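Local coordinates for protein CEL44C (Paenibacillus polymyxa, PDB 2YIH) that hydrolyses xyloglucan as an endo-acting family 44 glycoside hydrolase, this chain being the family 44 catalytic module of a longer multidomain protein, at residues A41-G46 with H96-K101; Y239-L242 with D247-S250; A425-S428 with N432-V435. The protein carries 8 engineered substitutions. All blocks are in the same frame, centred on the assembly; numbering follows the deposited sequence.

Interaction 1: A41-G46 with H96-K101. With EDO (1,2-ethanediol), chain L; EDO (1,2-ethanediol), chain N.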
loop_
_atom_site.group_PDB
_atom_site.type_symbol
_atom_site.label_atom_id
_atom_site.label_comp_id
_atom_site.label_asym_id
_atom_site.label_seq_id
_atom_site.Cartn_x
_atom_site.Cartn_y
_atom_site.Cartn_z
ATOM N N ALA A 41 2.913 -3.729 -10.268
ATOM C CA ALA A 41 4.261 -4.252 -9.998
ATOM C C ALA A 41 4.379 -4.919 -8.630
ATOM O O ALA A 41 5.403 -5.543 -8.314
ATOM C CB ALA A 41 5.370 -3.089 -10.162
ATOM N N ALA A 42 3.341 -4.792 -7.810
ATOM C CA ALA A 42 3.416 -5.355 -6.453
ATOM C C ALA A 42 2.047 -5.857 -6.008
ATOM O O ALA A 42 1.049 -5.199 -6.224
ATOM C CB ALA A 42 3.943 -4.291 -5.442
ATOM N N ARG A 43 2.025 -7.022 -5.371
ATOM C CA ARG A 43 0.781 -7.591 -4.830
ATOM C C ARG A 43 0.990 -7.953 -3.373
ATOM O O ARG A 43 2.055 -8.471 -3.021
ATOM C CB ARG A 43 0.378 -8.833 -5.664
ATOM C CG ARG A 43 0.018 -8.419 -7.104
ATOM C CD ARG A 43 -0.278 -9.629 -8.014
ATOM N NE ARG A 43 -1.503 -10.352 -7.639
ATOM C CZ ARG A 43 -1.525 -11.611 -7.216
ATOM N NH1 ARG A 43 -0.389 -12.251 -6.943
ATOM N NH2 ARG A 43 -2.678 -12.220 -7.023
ATOM N N ARG A 44 -0.024 -7.731 -2.526
ATOM C CA ARG A 44 0.079 -8.031 -1.094
ATOM C C ARG A 44 -1.006 -9.031 -0.737
ATOM O O ARG A 44 -2.154 -8.868 -1.140
ATOM C CB ARG A 44 -0.167 -6.760 -0.281
ATOM C CG ARG A 44 -0.332 -6.993 1.247
ATOM C CD ARG A 44 -0.267 -5.642 1.932
ATOM N NE ARG A 44 -0.394 -5.742 3.401
ATOM C CZ ARG A 44 -1.523 -5.558 4.078
ATOM N NH1 ARG A 44 -2.703 -5.469 3.443
ATOM N NH2 ARG A 44 -1.486 -5.545 5.424
ATOM N N LEU A 45 -0.637 -10.009 0.092
ATOM C CA LEU A 45 -1.615 -10.914 0.703
ATOM C C LEU A 45 -1.629 -10.528 2.195
ATOM O O LEU A 45 -0.753 -10.942 2.965
ATOM C CB LEU A 45 -1.196 -12.378 0.497
ATOM C CG LEU A 45 -2.149 -13.403 1.131
ATOM C CD1 LEU A 45 -3.529 -13.330 0.493
ATOM C CD2 LEU A 45 -1.578 -14.801 0.984
ATOM N N GLY A 46 -2.624 -9.752 2.570
ATOM C CA GLY A 46 -2.654 -9.182 3.926
ATOM C C GLY A 46 -4.020 -8.704 4.294
ATOM O O GLY A 46 -4.992 -9.107 3.685
ATOM N N HIS A 96 1.273 -16.543 -4.971
ATOM C CA HIS A 96 2.612 -16.217 -5.457
ATOM C C HIS A 96 2.789 -16.710 -6.898
ATOM O O HIS A 96 3.417 -16.044 -7.688
ATOM C CB HIS A 96 3.698 -16.830 -4.579
ATOM C CG HIS A 96 5.074 -16.380 -4.942
ATOM N ND1 HIS A 96 5.396 -15.046 -5.079
ATOM C CD2 HIS A 96 6.198 -17.077 -5.240
ATOM C CE1 HIS A 96 6.671 -14.937 -5.423
ATOM N NE2 HIS A 96 7.183 -16.157 -5.523
ATOM N N ASP A 97 2.182 -17.839 -7.245
ATOM C CA ASP A 97 2.238 -18.296 -8.652
ATOM C C ASP A 97 1.674 -17.204 -9.572
ATOM O O ASP A 97 2.177 -17.005 -10.695
ATOM C CB ASP A 97 1.429 -19.589 -8.850
ATOM C CG ASP A 97 2.126 -20.834 -8.304
ATOM O OD1 ASP A 97 3.325 -20.805 -7.918
ATOM O OD2 ASP A 97 1.443 -21.893 -8.283
ATOM N N GLN A 98 0.597 -16.566 -9.136
ATOM C CA GLN A 98 0.016 -15.467 -9.888
ATOM C C GLN A 98 0.978 -14.269 -9.966
ATOM O O GLN A 98 1.126 -13.659 -11.034
ATOM C CB GLN A 98 -1.361 -15.081 -9.340
ATOM C CG GLN A 98 -2.078 -14.025 -10.193
ATOM C CD GLN A 98 -2.629 -14.572 -11.533
ATOM O OE1 GLN A 98 -2.252 -15.654 -12.004
ATOM N NE2 GLN A 98 -3.517 -13.807 -12.147
ATOM N N SER A 99 1.664 -13.952 -8.864
ATOM C CA SER A 99 2.679 -12.893 -8.918
ATOM C C SER A 99 3.767 -13.218 -9.946
ATOM O O SER A 99 4.237 -12.322 -10.666
ATOM C CB SER A 99 3.338 -12.663 -7.553
ATOM O OG SER A 99 2.455 -11.941 -6.707
ATOM N N LEU A 100 4.221 -14.473 -9.937
ATOM C CA LEU A 100 5.254 -14.903 -10.886
ATOM C C LEU A 100 4.783 -14.718 -12.338
ATOM O O LEU A 100 5.546 -14.195 -13.163
ATOM C CB LEU A 100 5.670 -16.342 -10.615
ATOM C CG LEU A 100 6.396 -16.441 -9.260
ATOM C CD1 LEU A 100 6.815 -17.910 -9.022
ATOM C CD2 LEU A 100 7.621 -15.491 -9.157
ATOM N N LYS A 101 3.516 -15.051 -12.594
ATOM C CA LYS A 101 2.918 -14.940 -13.935
ATOM C C LYS A 101 2.837 -13.469 -14.359
ATOM O O LYS A 101 3.152 -13.138 -15.515
ATOM C CB LYS A 101 1.524 -15.606 -13.938
ATOM C CG LYS A 101 0.783 -15.661 -15.303
ATOM C CD LYS A 101 -0.572 -16.425 -15.169
ATOM C CE LYS A 101 -1.749 -15.461 -15.088
ATOM N NZ LYS A 101 -3.067 -16.166 -15.161
HETATM C C1 EDO L . -6.683 -11.382 2.113
HETATM O O1 EDO L . -6.726 -10.977 3.488
HETATM C C2 EDO L . -8.107 -11.270 1.580
HETATM O O2 EDO L . -8.467 -9.891 1.533
HETATM C C1 EDO N . -0.955 -24.169 -5.615
HETATM O O1 EDO N . 0.210 -23.379 -5.895
HETATM C C2 EDO N . -2.131 -23.839 -6.533
HETATM O O2 EDO N . -3.326 -24.181 -5.809
#
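In the beta-alpha-beta unit formed by strand 42-45, helix 90-102 and strand 105-110, R43 reaches outward from the barrel wall to Q98 and S99 on the helix. Its chain bends at chi3, which brings the guanidinium up to the helix. One N-H of R43 NH1 runs to S99 OG at 2.9 Å; the oxygen lies almost in the guanidinium plane, only 5° out of it, although the bond is bent, with 143° at the hydrogen. The Q98 methylene covers one face of the same group: CG of Q98 sits 3.7 Å from R43 NH2, displaced toward the rim. Beyond this point the Q98 chain turns off at chi2, and its amide plane stands 71° from the guanidinium.

Two further partners hold the buried arginine head. NH1 also donates to F95 O one turn earlier in the helix, and NE forms a salt bridge with D33, which is likely to balance the charge. S99 OG is itself part of a small hydroxyl cluster, bonding to S106 at the start of the next strand and to T104 in the loop before it. An ethanediol, probably from the crystallisation liquor, lies at the end of the strand with its O1 2.6 Å from G46 O. Such outward packing of a strand residue against the following helix is how the layers of a (beta/alpha)8, or TIM, barrel are joined.

Interaction 2: Y239-L242 with D247-S250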
loop_
_atom_site.group_PDB
_atom_site.type_symbol
_atom_site.label_atom_id
_atom_site.label_comp_id
_atom_site.label_asym_id
_atom_site.label_seq_id
_atom_site.Cartn_x
_atom_site.Cartn_y
_atom_site.Cartn_z
ATOM N N TYR A 239 -0.236 5.027 15.066
ATOM C CA TYR A 239 1.045 5.755 14.898
ATOM C C TYR A 239 1.378 6.541 16.185
ATOM O O TYR A 239 2.528 6.568 16.622
ATOM C CB TYR A 239 0.975 6.806 13.785
ATOM C CG TYR A 239 0.610 6.416 12.355
ATOM C CD1 TYR A 239 0.116 5.145 12.003
ATOM C CD2 TYR A 239 0.671 7.400 11.364
ATOM C CE1 TYR A 239 -0.297 4.881 10.675
ATOM C CE2 TYR A 239 0.294 7.154 10.068
ATOM C CZ TYR A 239 -0.265 5.923 9.736
ATOM O OH TYR A 239 -0.620 5.746 8.412
ATOM N N LYS A 240 0.353 7.135 16.796
ATOM C CA LYS A 240 0.550 8.072 17.918
ATOM C C LYS A 240 1.004 7.346 19.204
ATOM O O LYS A 240 2.033 7.678 19.768
ATOM C CB LYS A 240 -0.740 8.847 18.184
ATOM C CG LYS A 240 -0.562 9.992 19.221
ATOM C CD LYS A 240 0.628 10.859 18.878
ATOM C CE LYS A 240 0.568 12.187 19.617
ATOM N NZ LYS A 240 1.017 12.020 21.017
ATOM N N ASP A 241 0.248 6.341 19.643
ATOM C CA ASP A 241 0.550 5.685 20.924
ATOM C C ASP A 241 0.033 4.252 20.938
ATOM O O ASP A 241 -0.325 3.679 22.000
ATOM C CB ASP A 241 -0.012 6.521 22.107
ATOM C CG ASP A 241 -1.542 6.633 22.102
ATOM O OD1 ASP A 241 -2.237 6.106 21.196
ATOM O OD2 ASP A 241 -2.070 7.295 23.025
ATOM N N LEU A 242 0.054 3.641 19.755
ATOM C CA LEU A 242 -0.403 2.277 19.627
ATOM C C LEU A 242 -1.821 2.086 20.221
ATOM O O LEU A 242 -2.098 1.127 20.921
ATOM C CB LEU A 242 0.638 1.281 20.202
ATOM C CG LEU A 242 0.457 -0.176 19.736
ATOM C CD1 LEU A 242 0.686 -0.317 18.210
ATOM C CD2 LEU A 242 1.440 -1.084 20.488
ATOM N N ASP A 247 0.930 -0.012 28.318
ATOM C CA ASP A 247 2.261 0.357 28.765
ATOM C C ASP A 247 2.861 1.625 28.160
ATOM O O ASP A 247 4.023 1.936 28.417
ATOM C CB ASP A 247 3.231 -0.833 28.657
ATOM C CG ASP A 247 3.426 -1.302 27.221
ATOM O OD1 ASP A 247 2.635 -0.863 26.339
ATOM O OD2 ASP A 247 4.414 -2.029 26.977
ATOM N N TRP A 248 2.092 2.372 27.369
ATOM C CA TRP A 248 2.672 3.507 26.639
ATOM C C TRP A 248 3.317 4.540 27.587
ATOM O O TRP A 248 4.438 4.996 27.343
ATOM C CB TRP A 248 1.632 4.223 25.746
ATOM C CG TRP A 248 2.240 5.413 25.001
ATOM C CD1 TRP A 248 1.840 6.717 25.066
ATOM C CD2 TRP A 248 3.344 5.378 24.083
ATOM N NE1 TRP A 248 2.643 7.502 24.264
ATOM C CE2 TRP A 248 3.552 6.699 23.627
ATOM C CE3 TRP A 248 4.168 4.355 23.597
ATOM C CZ2 TRP A 248 4.590 7.039 22.740
ATOM C CZ3 TRP A 248 5.201 4.686 22.712
ATOM C CH2 TRP A 248 5.406 6.023 22.305
ATOM N N ASP A 249 2.609 4.917 28.648
ATOM C CA ASP A 249 3.171 5.919 29.575
ATOM C C ASP A 249 4.500 5.470 30.172
ATOM O O ASP A 249 5.414 6.291 30.347
ATOM C CB ASP A 249 2.163 6.267 30.678
ATOM C CG ASP A 249 1.102 7.221 30.196
ATOM O OD1 ASP A 249 1.283 7.815 29.114
ATOM O OD2 ASP A 249 0.047 7.315 30.856
ATOM N N SER A 250 4.623 4.168 30.420
ATOM C CA SER A 250 5.843 3.609 30.994
ATOM C C SER A 250 7.032 3.550 30.031
ATOM O O SER A 250 8.194 3.522 30.471
ATOM C CB SER A 250 5.574 2.231 31.613
ATOM O OG SER A 250 5.611 1.192 30.648
#
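D241 lays its CB over the indole of W248, a CH-pi contact in which the methylene stands 3.6 Å from the centroid of the five-membered ring and 15° off its normal. The closest pair is D241 CB and W248 CD1, at 3.5 Å, so the methylene favours the pyrrole part, while the carbonyl oxygen K240 O comes obliquely to the benzo ring, 4.0 Å from W248 CZ2. With CG anti to the backbone N (chi1 179°), the tryptophan extends from the first turn of helix 248-251 back toward the end of helix 236-241.

The D241 carboxylate is engaged away from the ring: OD1 accepts the backbone N-H of T244, which ties the aspartate to the loop joining the two segments and fixes the rotation of its carboxylate. Both short helices belong to the beta-alpha connection that follows strand 227-233 of the TIM barrel, at the sugar-binding end, and the D241 side chain lies about 6 Å, nearest atoms, from a bound glucose unit. On the helix 258-273 side, W248 packs on F258 and Y261. Replacing W248 by an alanine would probably open a gap between these two aromatic residues and D241, leaving the methylene of the aspartate without the ring it rests on.

Further out, D247, the residue just before helix 248-251, sends its two carboxylate oxygens to the backbone nitrogens of A205 and K206 at the start of helix 205-222. L242, with a positive phi of 52°, turns the chain out of helix 236-241 and buries its side chain against F258 and L233.

Interaction 3: A425-S428 with N432-V435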
loop_
_atom_site.group_PDB
_atom_site.type_symbol
_atom_site.label_atom_id
_atom_site.label_comp_id
_atom_site.label_asym_id
_atom_site.label_seq_id
_atom_site.Cartn_x
_atom_site.Cartn_y
_atom_site.Cartn_z
ATOM N N ALA A 425 8.133 18.971 -11.709
ATOM C CA ALA A 425 6.969 19.536 -12.391
ATOM C C ALA A 425 6.259 20.440 -11.391
ATOM O O ALA A 425 5.899 20.002 -10.313
ATOM C CB ALA A 425 6.031 18.424 -12.868
ATOM N N GLN A 426 6.122 21.715 -11.739
ATOM C CA GLN A 426 5.547 22.709 -10.834
ATOM C C GLN A 426 4.353 23.345 -11.547
ATOM O O GLN A 426 4.403 23.587 -12.761
ATOM C CB GLN A 426 6.581 23.803 -10.552
ATOM C CG GLN A 426 7.838 23.313 -9.826
ATOM C CD GLN A 426 8.768 24.468 -9.497
ATOM O OE1 GLN A 426 9.366 25.072 -10.381
ATOM N NE2 GLN A 426 8.842 24.810 -8.235
ATOM N N THR A 427 3.280 23.575 -10.805
ATOM C CA THR A 427 2.109 24.241 -11.359
ATOM C C THR A 427 1.849 25.540 -10.604
ATOM O O THR A 427 2.111 25.639 -9.407
ATOM C CB THR A 427 0.834 23.328 -11.306
ATOM O OG1 THR A 427 -0.304 24.087 -11.735
ATOM C CG2 THR A 427 0.557 22.819 -9.839
ATOM N N SER A 428 1.256 26.514 -11.290
ATOM C CA SER A 428 0.904 27.784 -10.659
ATOM C C SER A 428 -0.375 27.697 -9.820
ATOM O O SER A 428 -0.723 28.639 -9.097
ATOM C CB SER A 428 0.733 28.853 -11.745
ATOM O OG SER A 428 -0.342 28.511 -12.621
ATOM N N ASN A 432 -6.539 23.687 -8.092
ATOM C CA ASN A 432 -7.293 23.210 -9.228
ATOM C C ASN A 432 -6.559 22.220 -10.100
ATOM O O ASN A 432 -7.196 21.535 -10.891
ATOM C CB ASN A 432 -7.787 24.399 -10.083
ATOM C CG ASN A 432 -8.845 25.180 -9.364
ATOM O OD1 ASN A 432 -9.881 24.612 -8.996
ATOM N ND2 ASN A 432 -8.541 26.440 -9.021
ATOM N N SER A 433 -5.230 22.129 -9.962
ATOM C CA SER A 433 -4.479 21.178 -10.803
ATOM C C SER A 433 -3.482 20.384 -9.963
ATOM O O SER A 433 -3.111 20.802 -8.857
ATOM C CB SER A 433 -3.706 21.894 -11.917
ATOM O OG SER A 433 -2.571 22.599 -11.382
ATOM N N SER A 434 -3.058 19.250 -10.513
ATOM C CA SER A 434 -1.846 18.581 -10.052
ATOM C C SER A 434 -1.136 18.057 -11.285
ATOM O O SER A 434 -1.764 17.812 -12.330
ATOM C CB SER A 434 -2.196 17.405 -9.139
ATOM O OG SER A 434 -2.741 17.896 -7.929
ATOM N N VAL A 435 0.175 17.866 -11.180
ATOM C CA VAL A 435 0.946 17.445 -12.338
ATOM C C VAL A 435 2.218 16.704 -11.885
ATOM O O VAL A 435 2.849 17.058 -10.878
ATOM C CB VAL A 435 1.341 18.682 -13.216
ATOM C CG1 VAL A 435 2.103 19.701 -12.353
ATOM C CG2 VAL A 435 2.151 18.219 -14.451
HETATM O O HOH W 1 4.158 18.641 -8.745
#
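T427 and S433 turn their hydroxyls toward each other across the turn end of a beta hairpin, and the proton of T427 OG1 is given to S433 OG at 2.7 Å. Placing OG1 anti to the backbone N (chi1 174°) points it at the opposite strand, while the CG2 methyl stays close by, 3.5 Å from S433 OG. Both hydroxyls are also tied to the turn: T427 OG1 accepts the N-H of D429, as in an ST turn, and S433 OG gives its own proton to D429 O. The result is a closed circuit of polar groups in which each hydroxyl both donates and accepts, holding the two rotors in fixed orientations.

Next to this pair V435 brings its CG1 methyl in against two residues of the facing strand. CG1 lies 4.0 Å from T427 CB and 4.2 Å from A425 CB, so the methyl spans the interval between these two neighbours on one side of the strand. A425 in turn places its CB 4.0 Å from V435 O.

The backbones themselves stand apart here. The strand axes are antiparallel to within 10° but come no nearer than 6.9 Å, and instead of a direct backbone bond a water donates to both carbonyls, at 2.7 Å from A425 O and 3.0 Å from V435 O. The hairpin segments are thus joined by side chains and water.

Each strand bonds through its backbone to its outer neighbour, Q426 and S428 to K13 and T11 of strand 9-22, and S434 to M452 of strand 446-453. I10 of strand 9-22 touches both T427 and S433, and S434 OG makes a weak bond to D375 of helix 367-382.

The three contacts follow one another along the chain without overlap, and none touches another. Interactions 1 and 2 both belong to the (beta/alpha)8 barrel, yet their centres lie about 34 Å apart on opposite sides of the chain's centre: one joins the second barrel strand to its following helix, the other shapes the connection after the fifth strand, near the bound sugar. Interaction 3 belongs to the separate beta domain, its centre about 34 Å from that of interaction 1 and about 39 Å from that of interaction 2. Because strand 9-22 precedes the barrel and strands 421-427 and 433-439 follow it, that domain is assembled from both ends of the chain, with the catalytic barrel between them.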